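Local coordinates for protein sortase B (Streptococcus pyogenes, PDB 3PSQ) that is a class B sortase involved in pilus assembly, probably working through an acyl-enzyme intermediate on an active-site cysteine, at residues Asp28-Asn33 against Lys126-Leu131; Val36-Thr41 against Val83-Lys88; Lys43-Asp48 against Lys112-Lys117; Ala137-Asp142 against Ser146-Pro151; Asn164-Lys167 against Gln172-Glu175. All blocks are in the same frame, centred on the assembly; numbering follows the deposited sequence.

How the contacts relate
The contacts are spread over the mixed sheet of the sortase fold and the loops and helices attached to it. Contacts 1 and 2 lie about 10 Å apart (centre to centre) and touch, Leu30 packing on Val36; helix 22-32 is followed in the chain by strand 36-41, and contact 2 is nested within the loop closed by contact 1. Contact 3 crosses contact 2 in sequence and meets it through Asp48, which takes hydrogen bonds from Trp39 and Thr41. Contacts 4 and 5 follow in series, centres about 11 Å apart, on neighbouring strands 130-142 and 170-173. Strand 130-142 serves both contacts 1 and 4, whose centres are about 27 Å apart, so one long strand links opposite sides of the domain.

Contact 1: Asp28-Asn33 against Lys126-Leu131; sequences DLLAIN and KTKQKL
Leu30, near the C-terminal end of helix 22-32, sets its forked tip against the turn of the beta hairpin formed by strands 120-125 and 130-142, which places the N-terminal helix beside the sheet of the sortase fold. Each leucine methyl finds its own lysine. CD2 of Leu30 lies 3.8 Å from CB of Lys126, while CD1 of Leu30 lies 4.1 Å from CE of Lys128. The two lysines therefore offer different parts of their chains: Lys126 touches with its root, slanting across the leucine before its ammonium end runs off elsewhere, whereas Lys128 slides past the leucine in the opposite direction and touches close to its far end. Kinks at chi2 (-44°) and chi4 (57°) fold the Lys128 chain back toward the helix. There its NZ forms a salt bridge with Asp27, one turn before Leu30, so that the polar end is paired while the carbon next to it packs on the methyl.

No hydrogen bond joins the two segments, and only 110 Å² is buried in total, the mark of a modest apolar contact at the surface. Leu30 also touches Val36, which ties the same side chain to the first strand after the helix. That helix finishes where the carbonyl oxygen Leu29 O accepts from both Ile32 N and Asn33 N, each at 3.0 Å.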
# COMPACT_ATOMS: atom_id res chain seq x y z
N ASP A 28 -11.78 -17.83 -4.86
CA ASP A 28 -10.93 -18.97 -5.16
C ASP A 28 -9.53 -18.81 -4.60
O ASP A 28 -9.00 -19.75 -4.05
CB ASP A 28 -10.84 -19.18 -6.67
CG ASP A 28 -12.01 -19.97 -7.22
OD1 ASP A 28 -12.92 -20.33 -6.44
OD2 ASP A 28 -12.00 -20.21 -8.45
N LEU A 29 -8.92 -17.65 -4.77
CA LEU A 29 -7.63 -17.39 -4.13
C LEU A 29 -7.70 -17.58 -2.64
O LEU A 29 -6.82 -18.19 -2.04
CB LEU A 29 -7.08 -16.00 -4.46
CG LEU A 29 -6.68 -15.92 -5.92
CD1 LEU A 29 -6.23 -14.56 -6.34
CD2 LEU A 29 -5.62 -16.98 -6.19
N LEU A 30 -8.77 -17.07 -2.04
CA LEU A 30 -8.95 -17.15 -0.61
C LEU A 30 -8.99 -18.59 -0.18
O LEU A 30 -8.49 -18.94 0.90
CB LEU A 30 -10.26 -16.47 -0.21
CG LEU A 30 -10.17 -14.94 -0.11
CD1 LEU A 30 -11.55 -14.27 -0.06
CD2 LEU A 30 -9.32 -14.57 1.08
N ALA A 31 -9.56 -19.42 -1.03
CA ALA A 31 -9.76 -20.84 -0.77
C ALA A 31 -8.45 -21.63 -0.92
O ALA A 31 -8.29 -22.73 -0.37
CB ALA A 31 -10.79 -21.38 -1.74
N ILE A 32 -7.52 -21.06 -1.67
CA ILE A 32 -6.29 -21.72 -2.13
C ILE A 32 -5.11 -21.40 -1.21
O ILE A 32 -4.24 -22.23 -1.00
CB ILE A 32 -6.02 -21.30 -3.62
CG1 ILE A 32 -6.94 -22.10 -4.54
CG2 ILE A 32 -4.60 -21.48 -4.08
CD1 ILE A 32 -7.08 -23.52 -4.02
N ASN A 33 -5.10 -20.20 -0.65
CA ASN A 33 -3.98 -19.74 0.13
C ASN A 33 -4.53 -18.85 1.24
O ASN A 33 -4.94 -17.70 1.00
CB ASN A 33 -3.00 -18.98 -0.80
CG ASN A 33 -1.79 -18.37 -0.06
OD1 ASN A 33 -1.53 -18.66 1.10
ND2 ASN A 33 -1.07 -17.52 -0.75
N LYS A 126 -11.29 -9.86 3.44
CA LYS A 126 -11.70 -11.23 3.26
C LYS A 126 -13.06 -11.53 3.88
O LYS A 126 -13.68 -12.53 3.55
CB LYS A 126 -10.65 -12.21 3.75
CG LYS A 126 -10.37 -12.20 5.23
CD LYS A 126 -9.57 -13.45 5.60
CE LYS A 126 -8.94 -13.29 6.95
NZ LYS A 126 -7.61 -14.01 6.99
N THR A 127 -13.50 -10.67 4.80
CA THR A 127 -14.86 -10.79 5.32
C THR A 127 -15.80 -9.96 4.46
O THR A 127 -16.96 -9.85 4.77
CB THR A 127 -15.00 -10.35 6.79
OG1 THR A 127 -14.63 -8.97 6.91
CG2 THR A 127 -14.15 -11.20 7.71
N LYS A 128 -15.28 -9.41 3.36
CA LYS A 128 -16.03 -8.63 2.35
C LYS A 128 -16.42 -7.23 2.77
O LYS A 128 -17.25 -6.57 2.12
CB LYS A 128 -17.22 -9.38 1.75
CG LYS A 128 -16.85 -10.71 1.12
CD LYS A 128 -15.56 -10.63 0.25
CE LYS A 128 -15.01 -12.05 -0.02
NZ LYS A 128 -15.98 -12.99 -0.67
N GLN A 129 -15.79 -6.76 3.83
CA GLN A 129 -15.87 -5.38 4.24
C GLN A 129 -15.24 -4.48 3.17
O GLN A 129 -14.22 -4.84 2.58
CB GLN A 129 -15.15 -5.22 5.56
CG GLN A 129 -15.23 -3.84 6.17
CD GLN A 129 -16.57 -3.56 6.93
OE1 GLN A 129 -16.92 -4.27 7.89
NE2 GLN A 129 -17.29 -2.51 6.50
N LYS A 130 -15.83 -3.33 2.91
CA LYS A 130 -15.36 -2.47 1.81
C LYS A 130 -14.84 -1.16 2.36
O LYS A 130 -15.50 -0.51 3.17
CB LYS A 130 -16.46 -2.25 0.77
CG LYS A 130 -17.04 -3.58 0.24
CD LYS A 130 -17.39 -3.59 -1.23
CE LYS A 130 -18.18 -4.87 -1.54
NZ LYS A 130 -18.86 -4.78 -2.88
N LEU A 131 -13.64 -0.77 1.97
CA LEU A 131 -13.07 0.40 2.54
C LEU A 131 -12.73 1.34 1.41
O LEU A 131 -12.41 0.91 0.32
CB LEU A 131 -11.82 0.08 3.38
CG LEU A 131 -11.95 -1.15 4.29
CD1 LEU A 131 -10.58 -1.68 4.71
CD2 LEU A 131 -12.83 -0.81 5.50

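Contact 2: Val36-Thr41 against Val83-Lys88; sequences VMAWLT and VTFEDK
Torsions of 42°, 64° and 58° at chi1, chi2 and chi3 curl the side chain of Met37 round and bring its methyl CE to both Val83 and Phe85. The first of these sets CG between the backbone N and the carbonyl carbon; the next two bend the chain, so that its middle and its end both face the loop 83-88. CE of Met37 stands 3.7 Å from the carbonyl oxygen Val83 O and, equally, 3.7 Å from CE2 of Phe85. Nearer the root, CG of Met37 packs on CG1 of Val83 at 3.9 Å, the two side chains slanting across each other. Phe85 instead runs at about a right angle to the methionine, and CE approaches its ring obliquely. Ala38 meets the same ring at its edge, with CB 4.0 Å from CE2 of Phe85 and close to the ring plane.

Two consecutive strand residues can point at one loop because Met37 and Ala38 form a classic beta bulge, both facing Ile51 on the neighbouring strand. Apart from the methyl resting near Val83 O, the side chains meet through apolar atoms, with no hydrogen bond between the segments. Strand 36-41 lies between strands 48-53 and 120-125, antiparallel to both. Phe85 further touches Ile123 of strand 120-125 and Ser90 and Ile92 of strand 89-93, while helix 22-32 packs on Val36 and Trp39.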
# COMPACT_ATOMS: atom_id res chain seq x y z
N VAL A 36 -3.94 -15.09 1.49
CA VAL A 36 -4.76 -14.13 0.74
C VAL A 36 -5.76 -13.45 1.70
O VAL A 36 -6.47 -14.13 2.43
CB VAL A 36 -5.47 -14.79 -0.47
CG1 VAL A 36 -6.41 -13.79 -1.18
CG2 VAL A 36 -4.42 -15.39 -1.50
N MET A 37 -5.82 -12.11 1.72
CA MET A 37 -6.66 -11.46 2.75
C MET A 37 -7.35 -10.16 2.32
O MET A 37 -8.07 -9.57 3.09
CB MET A 37 -5.88 -11.23 4.08
CG MET A 37 -4.47 -10.75 3.92
SD MET A 37 -4.27 -9.13 3.17
CE MET A 37 -5.25 -8.06 4.29
N ALA A 38 -7.10 -9.69 1.11
CA ALA A 38 -7.79 -8.50 0.62
C ALA A 38 -7.71 -8.35 -0.90
O ALA A 38 -6.94 -9.03 -1.56
CB ALA A 38 -7.25 -7.24 1.29
N TRP A 39 -8.52 -7.44 -1.45
CA TRP A 39 -8.43 -7.07 -2.84
C TRP A 39 -8.22 -5.58 -2.87
O TRP A 39 -8.88 -4.85 -2.13
CB TRP A 39 -9.71 -7.45 -3.61
CG TRP A 39 -9.52 -7.40 -5.12
CD1 TRP A 39 -9.58 -6.29 -5.92
CD2 TRP A 39 -9.25 -8.51 -5.99
NE1 TRP A 39 -9.34 -6.65 -7.24
CE2 TRP A 39 -9.15 -8.00 -7.30
CE3 TRP A 39 -9.08 -9.89 -5.79
CZ2 TRP A 39 -8.88 -8.82 -8.39
CZ3 TRP A 39 -8.80 -10.69 -6.86
CH2 TRP A 39 -8.71 -10.16 -8.15
N LEU A 40 -7.32 -5.13 -3.74
CA LEU A 40 -6.99 -3.72 -3.87
C LEU A 40 -7.29 -3.20 -5.28
O LEU A 40 -6.91 -3.81 -6.28
CB LEU A 40 -5.52 -3.51 -3.55
CG LEU A 40 -4.89 -2.16 -3.85
CD1 LEU A 40 -5.32 -1.09 -2.84
CD2 LEU A 40 -3.34 -2.26 -3.88
N THR A 41 -7.96 -2.06 -5.35
CA THR A 41 -8.30 -1.42 -6.61
C THR A 41 -7.90 0.04 -6.55
O THR A 41 -8.19 0.73 -5.57
CB THR A 41 -9.79 -1.60 -6.94
OG1 THR A 41 -10.08 -3.01 -7.06
CG2 THR A 41 -10.14 -0.96 -8.27
N VAL A 83 -5.20 -7.68 9.52
CA VAL A 83 -5.80 -7.89 8.20
C VAL A 83 -7.09 -7.09 8.00
O VAL A 83 -7.55 -6.87 6.87
CB VAL A 83 -6.07 -9.38 7.91
CG1 VAL A 83 -4.75 -10.15 7.78
CG2 VAL A 83 -6.98 -10.02 8.97
N THR A 84 -7.67 -6.63 9.11
CA THR A 84 -8.94 -5.91 9.08
C THR A 84 -8.72 -4.43 8.77
O THR A 84 -9.68 -3.65 8.68
CB THR A 84 -9.60 -5.95 10.45
OG1 THR A 84 -8.65 -5.49 11.43
CG2 THR A 84 -10.04 -7.37 10.82
N PHE A 85 -7.46 -4.03 8.61
CA PHE A 85 -7.13 -2.61 8.35
C PHE A 85 -7.56 -1.69 9.50
O PHE A 85 -7.90 -0.54 9.25
CB PHE A 85 -7.67 -2.13 6.99
CG PHE A 85 -6.95 -2.77 5.80
CD1 PHE A 85 -5.84 -2.16 5.23
CD2 PHE A 85 -7.31 -4.04 5.35
CE1 PHE A 85 -5.14 -2.77 4.22
CE2 PHE A 85 -6.60 -4.65 4.31
CZ PHE A 85 -5.52 -4.01 3.76
N GLU A 86 -7.52 -2.22 10.74
CA GLU A 86 -7.87 -1.50 12.00
C GLU A 86 -6.73 -0.65 12.54
O GLU A 86 -6.94 0.28 13.33
CB GLU A 86 -8.21 -2.50 13.12
CG GLU A 86 -9.55 -3.25 13.05
CD GLU A 86 -9.65 -4.34 14.12
OE1 GLU A 86 -9.44 -4.04 15.33
OE2 GLU A 86 -9.92 -5.51 13.76
N ASP A 87 -5.49 -1.00 12.18
CA ASP A 87 -4.30 -0.29 12.65
C ASP A 87 -4.28 1.14 12.17
O ASP A 87 -5.00 1.49 11.22
CB ASP A 87 -3.04 -0.99 12.18
CG ASP A 87 -2.84 -2.32 12.84
OD1 ASP A 87 -3.47 -2.57 13.88
OD2 ASP A 87 -2.06 -3.13 12.33
N LYS A 88 -3.49 1.97 12.84
CA LYS A 88 -3.33 3.36 12.40
C LYS A 88 -2.76 3.47 10.99
O LYS A 88 -3.02 4.43 10.27
CB LYS A 88 -2.40 4.12 13.34
CG LYS A 88 -3.05 4.50 14.66
CD LYS A 88 -3.98 5.72 14.47
CE LYS A 88 -4.91 5.91 15.68
NZ LYS A 88 -4.12 5.99 16.95

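Contact 3: Lys43-Asp48 against Lys112-Lys117; sequences KGTHID and KSFFNK. With EDO (1,2-ethanediol), chain C.
Phe114 of the short helix 112-117 turns its ring edge to Gly44 and Thr45, in the loop that links the antiparallel strands 36-41 and 48-53 of the sortase fold and holds an ST turn. The helix opens with Lys112, whose backbone N donates to O1 of a bound 1,2-ethanediol at 3.0 Å. Ser113 N donates to O2 of the same molecule, also at 3.0 Å; both bonds are almost straight, so a probable crystallisation additive occupies amides at the helix start.

Phe114 comes next and makes the contact. A chi1 of -170° carries its CG to the side opposite the backbone N and extends the ring toward the loop, where Gly44 O lies in the ring plane, 3.5 Å from CZ of Phe114. Thr45 CG2 also lies at this edge, more loosely, at 4.3 Å from Phe114 CZ. Outside the loop, Phe109 stacks edge-to-face with Phe114, and the His118 ring meets it at about 45°. Phe115 points elsewhere, packing on Gln172, while its carbonyl oxygen accepts from Arg174 NH1. Asn116 N then closes a helical bond to Lys112 O at 2.8 Å.

On the loop side, Thr45 OG1 is bonded to Val42 O and also holds the loop in shape by accepting from Ile47 N at 2.8 Å, with an N-H...O angle of 152°.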
# COMPACT_ATOMS: atom_id res chain seq x y z
N LYS A 43 -8.44 3.08 -9.01
CA LYS A 43 -8.98 3.73 -10.22
C LYS A 43 -7.97 4.65 -10.84
O LYS A 43 -7.33 5.46 -10.15
CB LYS A 43 -10.26 4.53 -9.86
CG LYS A 43 -11.60 3.80 -10.11
CD LYS A 43 -12.83 4.62 -9.54
CE LYS A 43 -13.32 5.78 -10.47
NZ LYS A 43 -14.41 6.66 -9.81
N GLY A 44 -7.85 4.56 -12.16
CA GLY A 44 -6.90 5.40 -12.88
C GLY A 44 -5.62 4.62 -13.15
O GLY A 44 -4.67 5.14 -13.75
N THR A 45 -5.59 3.37 -12.70
CA THR A 45 -4.44 2.50 -12.93
C THR A 45 -5.02 1.15 -13.22
O THR A 45 -6.24 0.93 -13.06
CB THR A 45 -3.57 2.33 -11.66
OG1 THR A 45 -4.28 1.53 -10.70
CG2 THR A 45 -3.14 3.68 -11.06
N HIS A 46 -4.14 0.22 -13.59
CA HIS A 46 -4.55 -1.15 -13.66
C HIS A 46 -4.27 -1.90 -12.35
O HIS A 46 -4.32 -3.12 -12.33
CB HIS A 46 -3.98 -1.89 -14.91
CG HIS A 46 -2.48 -1.93 -14.98
ND1 HIS A 46 -1.70 -2.62 -14.07
CD2 HIS A 46 -1.62 -1.42 -15.90
CE1 HIS A 46 -0.43 -2.49 -14.40
NE2 HIS A 46 -0.36 -1.79 -15.52
N ILE A 47 -4.05 -1.18 -11.25
CA ILE A 47 -3.94 -1.84 -9.96
C ILE A 47 -5.29 -2.36 -9.51
O ILE A 47 -6.19 -1.61 -9.21
CB ILE A 47 -3.32 -0.93 -8.88
CG1 ILE A 47 -1.93 -0.49 -9.32
CG2 ILE A 47 -3.38 -1.61 -7.52
CD1 ILE A 47 -1.40 0.72 -8.63
N ASP A 48 -5.43 -3.68 -9.51
CA ASP A 48 -6.70 -4.33 -9.29
C ASP A 48 -6.30 -5.76 -8.93
O ASP A 48 -6.31 -6.64 -9.78
CB ASP A 48 -7.51 -4.27 -10.60
CG ASP A 48 -8.92 -4.81 -10.46
OD1 ASP A 48 -9.44 -4.96 -9.32
OD2 ASP A 48 -9.49 -5.09 -11.54
N LYS A 112 1.14 16.42 -11.03
CA LYS A 112 0.05 17.28 -10.48
C LYS A 112 -1.32 16.93 -11.03
O LYS A 112 -2.23 16.61 -10.27
CB LYS A 112 0.34 18.77 -10.72
CG LYS A 112 -0.63 19.70 -9.97
CD LYS A 112 -0.29 21.18 -10.20
CE LYS A 112 -1.27 22.11 -9.43
NZ LYS A 112 -1.23 23.56 -9.89
N SER A 113 -1.47 16.96 -12.35
CA SER A 113 -2.76 16.67 -12.97
C SER A 113 -3.27 15.27 -12.61
O SER A 113 -4.47 15.10 -12.31
CB SER A 113 -2.67 16.85 -14.49
OG SER A 113 -3.78 16.23 -15.14
N PHE A 114 -2.39 14.27 -12.63
CA PHE A 114 -2.78 12.90 -12.26
C PHE A 114 -3.20 12.80 -10.78
O PHE A 114 -4.20 12.20 -10.44
CB PHE A 114 -1.65 11.89 -12.57
CG PHE A 114 -2.08 10.44 -12.44
CD1 PHE A 114 -2.51 9.74 -13.56
CD2 PHE A 114 -2.08 9.80 -11.20
CE1 PHE A 114 -2.92 8.43 -13.46
CE2 PHE A 114 -2.49 8.47 -11.09
CZ PHE A 114 -2.92 7.79 -12.22
N PHE A 115 -2.41 13.41 -9.91
CA PHE A 115 -2.70 13.45 -8.49
C PHE A 115 -4.00 14.17 -8.15
O PHE A 115 -4.74 13.74 -7.27
CB PHE A 115 -1.56 14.15 -7.77
CG PHE A 115 -1.71 14.16 -6.28
CD1 PHE A 115 -1.35 13.04 -5.51
CD2 PHE A 115 -2.23 15.30 -5.63
CE1 PHE A 115 -1.49 13.05 -4.13
CE2 PHE A 115 -2.38 15.31 -4.25
CZ PHE A 115 -2.01 14.18 -3.48
N ASN A 116 -4.29 15.29 -8.83
CA ASN A 116 -5.58 15.95 -8.63
C ASN A 116 -6.76 15.17 -9.23
O ASN A 116 -7.89 15.33 -8.80
CB ASN A 116 -5.58 17.38 -9.18
CG ASN A 116 -4.63 18.32 -8.44
OD1 ASN A 116 -4.16 18.02 -7.33
ND2 ASN A 116 -4.32 19.45 -9.06
N LYS A 117 -6.52 14.33 -10.23
CA LYS A 117 -7.65 13.63 -10.85
C LYS A 117 -8.08 12.36 -10.14
O LYS A 117 -9.28 12.03 -10.07
CB LYS A 117 -7.39 13.35 -12.34
CG LYS A 117 -8.70 13.06 -13.11
CD LYS A 117 -8.49 12.66 -14.56
CE LYS A 117 -9.79 12.05 -15.16
NZ LYS A 117 -9.76 10.55 -15.27
C1 EDO C . 3.06 18.44 -13.21
O1 EDO C . 3.61 17.72 -12.09
C2 EDO C . 2.27 17.53 -14.15
O2 EDO C . 0.86 17.76 -13.98

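Contact 4: Ala137-Asp142 against Ser146-Pro151; sequences ACIQTD and SLLFNP
The connection from strand 130-142 to helix 151-155 doubles back over the strand it has just left, and a type I beta turn from Leu147 to Asn150 presents Leu148 and Phe149 to Ile139, Thr141 and Asp142. Ile139 and Leu148 reach toward each other tip to tip, their CD1 atoms 4.1 Å apart. Thr141 approaches Phe149 from the opposite direction: Thr141 CG2 lies 4.1 Å from Phe149 CE2, oblique to the ring. With chi1 at -175°, OG1 of Thr141 points to the far side from the backbone N and is hydrogen-bonded to Asp145 OD2, while the methyl CG2 lies between the backbone N and the carbonyl carbon and meets the ring. The carbonyl oxygen Asp142 O sits near the ring plane, 3.4 Å from the edge atom Phe149 CE2.

Asp145 also steadies the turn, since its OD1 accepts from Leu147 N and Leu148 N. At the end of the connection, Asn150 is the N-cap of helix 151-155, its OD1 accepting from Ile152 N and Asp153 N. Strand 197-205 flanks the contact, with Ile200 against Leu148 and Arg198, predicted to stabilise the transition state, against Phe149; helix 159-167 adds Ile166 on Ile139 and His165 on Leu148.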
# COMPACT_ATOMS: atom_id res chain seq x y z
N ALA A 137 -1.19 12.11 -0.21
CA ALA A 137 0.23 12.39 -0.49
C ALA A 137 0.88 11.37 -1.41
O ALA A 137 0.56 10.18 -1.36
CB ALA A 137 1.02 12.49 0.82
N CYS A 138 1.80 11.86 -2.24
CA CYS A 138 2.75 11.03 -2.95
C CYS A 138 4.13 11.38 -2.44
O CYS A 138 4.56 12.54 -2.53
CB CYS A 138 2.69 11.35 -4.44
SG CYS A 138 3.70 10.27 -5.45
N ILE A 139 4.85 10.39 -1.92
CA ILE A 139 6.11 10.62 -1.19
C ILE A 139 7.34 10.05 -1.93
O ILE A 139 7.28 8.95 -2.50
CB ILE A 139 6.01 9.95 0.20
CG1 ILE A 139 4.88 10.60 1.03
CG2 ILE A 139 7.35 9.89 0.94
CD1 ILE A 139 4.24 9.67 2.04
N GLN A 140 8.43 10.81 -1.95
CA GLN A 140 9.69 10.26 -2.40
C GLN A 140 10.62 10.16 -1.21
O GLN A 140 10.95 11.14 -0.54
CB GLN A 140 10.35 11.04 -3.53
CG GLN A 140 11.78 10.53 -3.84
CD GLN A 140 11.83 9.40 -4.89
OE1 GLN A 140 11.83 8.21 -4.55
NE2 GLN A 140 11.89 9.79 -6.16
N THR A 141 11.03 8.93 -0.94
CA THR A 141 11.87 8.71 0.19
C THR A 141 12.83 7.62 -0.25
O THR A 141 12.95 7.35 -1.44
CB THR A 141 11.02 8.36 1.44
OG1 THR A 141 11.88 8.26 2.55
CG2 THR A 141 10.27 7.04 1.28
N ASP A 142 13.54 7.02 0.69
CA ASP A 142 14.41 5.90 0.32
C ASP A 142 14.22 4.72 1.27
O ASP A 142 13.42 4.80 2.24
CB ASP A 142 15.85 6.35 0.23
CG ASP A 142 16.39 6.80 1.55
OD1 ASP A 142 15.99 6.26 2.59
OD2 ASP A 142 17.24 7.71 1.54
N SER A 146 13.11 6.52 8.26
CA SER A 146 13.07 6.16 9.69
C SER A 146 11.66 5.96 10.27
O SER A 146 11.52 5.59 11.44
CB SER A 146 13.83 7.19 10.51
OG SER A 146 13.13 8.43 10.48
N LEU A 147 10.63 6.14 9.47
CA LEU A 147 9.29 6.06 10.01
C LEU A 147 8.31 5.19 9.21
O LEU A 147 7.59 4.38 9.78
CB LEU A 147 8.73 7.47 10.15
CG LEU A 147 7.35 7.55 10.82
CD1 LEU A 147 7.45 6.97 12.22
CD2 LEU A 147 6.85 8.99 10.83
N LEU A 148 8.32 5.35 7.89
CA LEU A 148 7.19 4.96 7.06
C LEU A 148 7.15 3.48 6.66
O LEU A 148 6.15 3.02 6.09
CB LEU A 148 7.09 5.88 5.83
CG LEU A 148 6.70 7.32 6.17
CD1 LEU A 148 6.72 8.19 4.94
CD2 LEU A 148 5.34 7.37 6.86
N PHE A 149 8.21 2.73 6.96
CA PHE A 149 8.22 1.29 6.63
C PHE A 149 8.06 0.43 7.86
O PHE A 149 8.24 -0.77 7.81
CB PHE A 149 9.44 0.90 5.78
CG PHE A 149 9.50 1.64 4.45
CD1 PHE A 149 8.58 1.39 3.47
CD2 PHE A 149 10.43 2.64 4.25
CE1 PHE A 149 8.60 2.09 2.29
CE2 PHE A 149 10.46 3.34 3.05
CZ PHE A 149 9.53 3.07 2.07
N ASN A 150 7.66 1.06 8.96
CA ASN A 150 7.39 0.34 10.19
C ASN A 150 6.07 0.82 10.82
O ASN A 150 6.01 1.89 11.44
CB ASN A 150 8.56 0.49 11.16
CG ASN A 150 8.43 -0.44 12.39
OD1 ASN A 150 7.33 -0.74 12.80
ND2 ASN A 150 9.56 -0.88 12.96
N PRO A 151 5.00 0.04 10.65
CA PRO A 151 3.68 0.40 11.19
C PRO A 151 3.67 0.51 12.72
O PRO A 151 2.84 1.20 13.30
CB PRO A 151 2.78 -0.77 10.72
CG PRO A 151 3.50 -1.34 9.51
CD PRO A 151 4.97 -1.19 9.84

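Contact 5: Asn164-Lys167 against Gln172-Glu175; sequences NHIK and QYRE. With ZN (zinc ion), chain O; EDO (1,2-ethanediol), chain D.
Apolar packing joins Ile166 and Tyr173, whose side chains cross at about a right angle. CG2 of Ile166 comes to the ring edge, near its plane, 4.1 Å from CE1 of Tyr173. The same ring carbon, CE1 of Tyr173, lies 4.3 Å from CA of Lys167, which approaches obliquely. A chi1 of -169° swings the ring of Tyr173 to the far side from its backbone N and out toward the helix.

Charged groups run close by without meeting: NZ of Lys167 is 5.2 Å from OE2 of Glu175, a separation that allows at most a long-range attraction. CD of Glu175 lies in the plane of the Tyr173 ring, at its edge.

In the fold, this is a tight helix-to-strand connection: helix 159-167 ends, the chain reverses, and strand 170-173 joins the sheet antiparallel to strand 130-142. Ile166 and Tyr173 both pack on Ala137 of that strand, so the two side chains share one patch of the sheet.

Metal binding falls to His165, whose ND1 is 1.9 Å from a zinc ion. Its other ring nitrogen, NE2, is hydrogen-bonded to Asp145 OD1, which probably fixes the imidazole's rotation.

Hydrogen bonding to a bound ethanediol, probably a crystallisation additive, involves the chain just after the strand: O2 of the diol donates to Arg174 O at 2.8 Å. NH2 of Arg174 is hydrogen-bonded to Ile135 O.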
# COMPACT_ATOMS: atom_id res chain seq x y z
N ASN A 164 4.01 15.68 9.45
CA ASN A 164 5.11 16.56 9.06
C ASN A 164 6.25 15.79 8.41
O ASN A 164 6.95 16.31 7.51
CB ASN A 164 5.65 17.38 10.25
CG ASN A 164 6.72 18.42 9.82
OD1 ASN A 164 7.12 18.45 8.64
ND2 ASN A 164 7.17 19.25 10.76
N HIS A 165 6.48 14.57 8.89
CA HIS A 165 7.45 13.68 8.29
C HIS A 165 7.08 13.45 6.83
O HIS A 165 7.93 13.53 5.93
CB HIS A 165 7.46 12.33 9.00
CG HIS A 165 8.45 11.36 8.42
ND1 HIS A 165 9.76 11.32 8.81
CD2 HIS A 165 8.31 10.41 7.47
CE1 HIS A 165 10.39 10.37 8.15
NE2 HIS A 165 9.54 9.80 7.33
N ILE A 166 5.81 13.15 6.60
CA ILE A 166 5.27 12.91 5.27
C ILE A 166 5.35 14.17 4.42
O ILE A 166 5.97 14.16 3.36
CB ILE A 166 3.81 12.41 5.35
CG1 ILE A 166 3.76 10.96 5.83
CG2 ILE A 166 3.10 12.58 4.01
CD1 ILE A 166 2.35 10.53 6.24
N LYS A 167 4.74 15.26 4.90
CA LYS A 167 4.79 16.55 4.24
C LYS A 167 6.15 16.91 3.62
O LYS A 167 6.20 17.34 2.48
CB LYS A 167 4.36 17.66 5.19
CG LYS A 167 3.99 18.94 4.45
CD LYS A 167 3.77 20.15 5.37
CE LYS A 167 3.72 21.48 4.54
NZ LYS A 167 3.33 22.71 5.35
N GLN A 172 3.59 15.44 -4.10
CA GLN A 172 2.25 16.01 -4.09
C GLN A 172 1.58 15.82 -2.71
O GLN A 172 1.82 14.81 -2.03
CB GLN A 172 1.38 15.39 -5.19
CG GLN A 172 1.97 15.42 -6.58
CD GLN A 172 2.11 16.82 -7.14
OE1 GLN A 172 1.56 17.78 -6.60
NE2 GLN A 172 2.87 16.95 -8.23
N TYR A 173 0.77 16.78 -2.29
CA TYR A 173 0.11 16.75 -0.98
C TYR A 173 -1.21 17.53 -1.00
O TYR A 173 -1.36 18.50 -1.76
CB TYR A 173 1.04 17.36 0.06
CG TYR A 173 0.62 17.16 1.50
CD1 TYR A 173 0.94 16.00 2.19
CD2 TYR A 173 -0.06 18.16 2.19
CE1 TYR A 173 0.57 15.82 3.51
CE2 TYR A 173 -0.43 18.00 3.54
CZ TYR A 173 -0.10 16.82 4.18
OH TYR A 173 -0.43 16.62 5.49
N ARG A 174 -2.18 17.09 -0.20
CA ARG A 174 -3.41 17.86 -0.00
C ARG A 174 -3.82 17.75 1.46
O ARG A 174 -3.67 16.69 2.06
CB ARG A 174 -4.52 17.38 -0.94
CG ARG A 174 -5.07 15.99 -0.65
CD ARG A 174 -6.30 15.66 -1.49
NE ARG A 174 -6.05 15.91 -2.91
CZ ARG A 174 -5.79 14.97 -3.82
NH1 ARG A 174 -5.58 15.32 -5.08
NH2 ARG A 174 -5.74 13.70 -3.46
N GLU A 175 -4.33 18.84 2.03
CA GLU A 175 -4.87 18.86 3.39
C GLU A 175 -6.26 18.27 3.41
O GLU A 175 -7.16 18.80 2.77
CB GLU A 175 -5.02 20.31 3.88
CG GLU A 175 -3.75 21.15 3.85
CD GLU A 175 -2.76 20.77 4.96
OE1 GLU A 175 -3.21 20.33 6.05
OE2 GLU A 175 -1.52 20.92 4.73
ZN ZN O . 10.76 12.42 10.07
C1 EDO D . -4.27 14.43 6.63
O1 EDO D . -4.76 15.47 7.47
C2 EDO D . -3.47 15.09 5.52
O2 EDO D . -4.41 15.64 4.59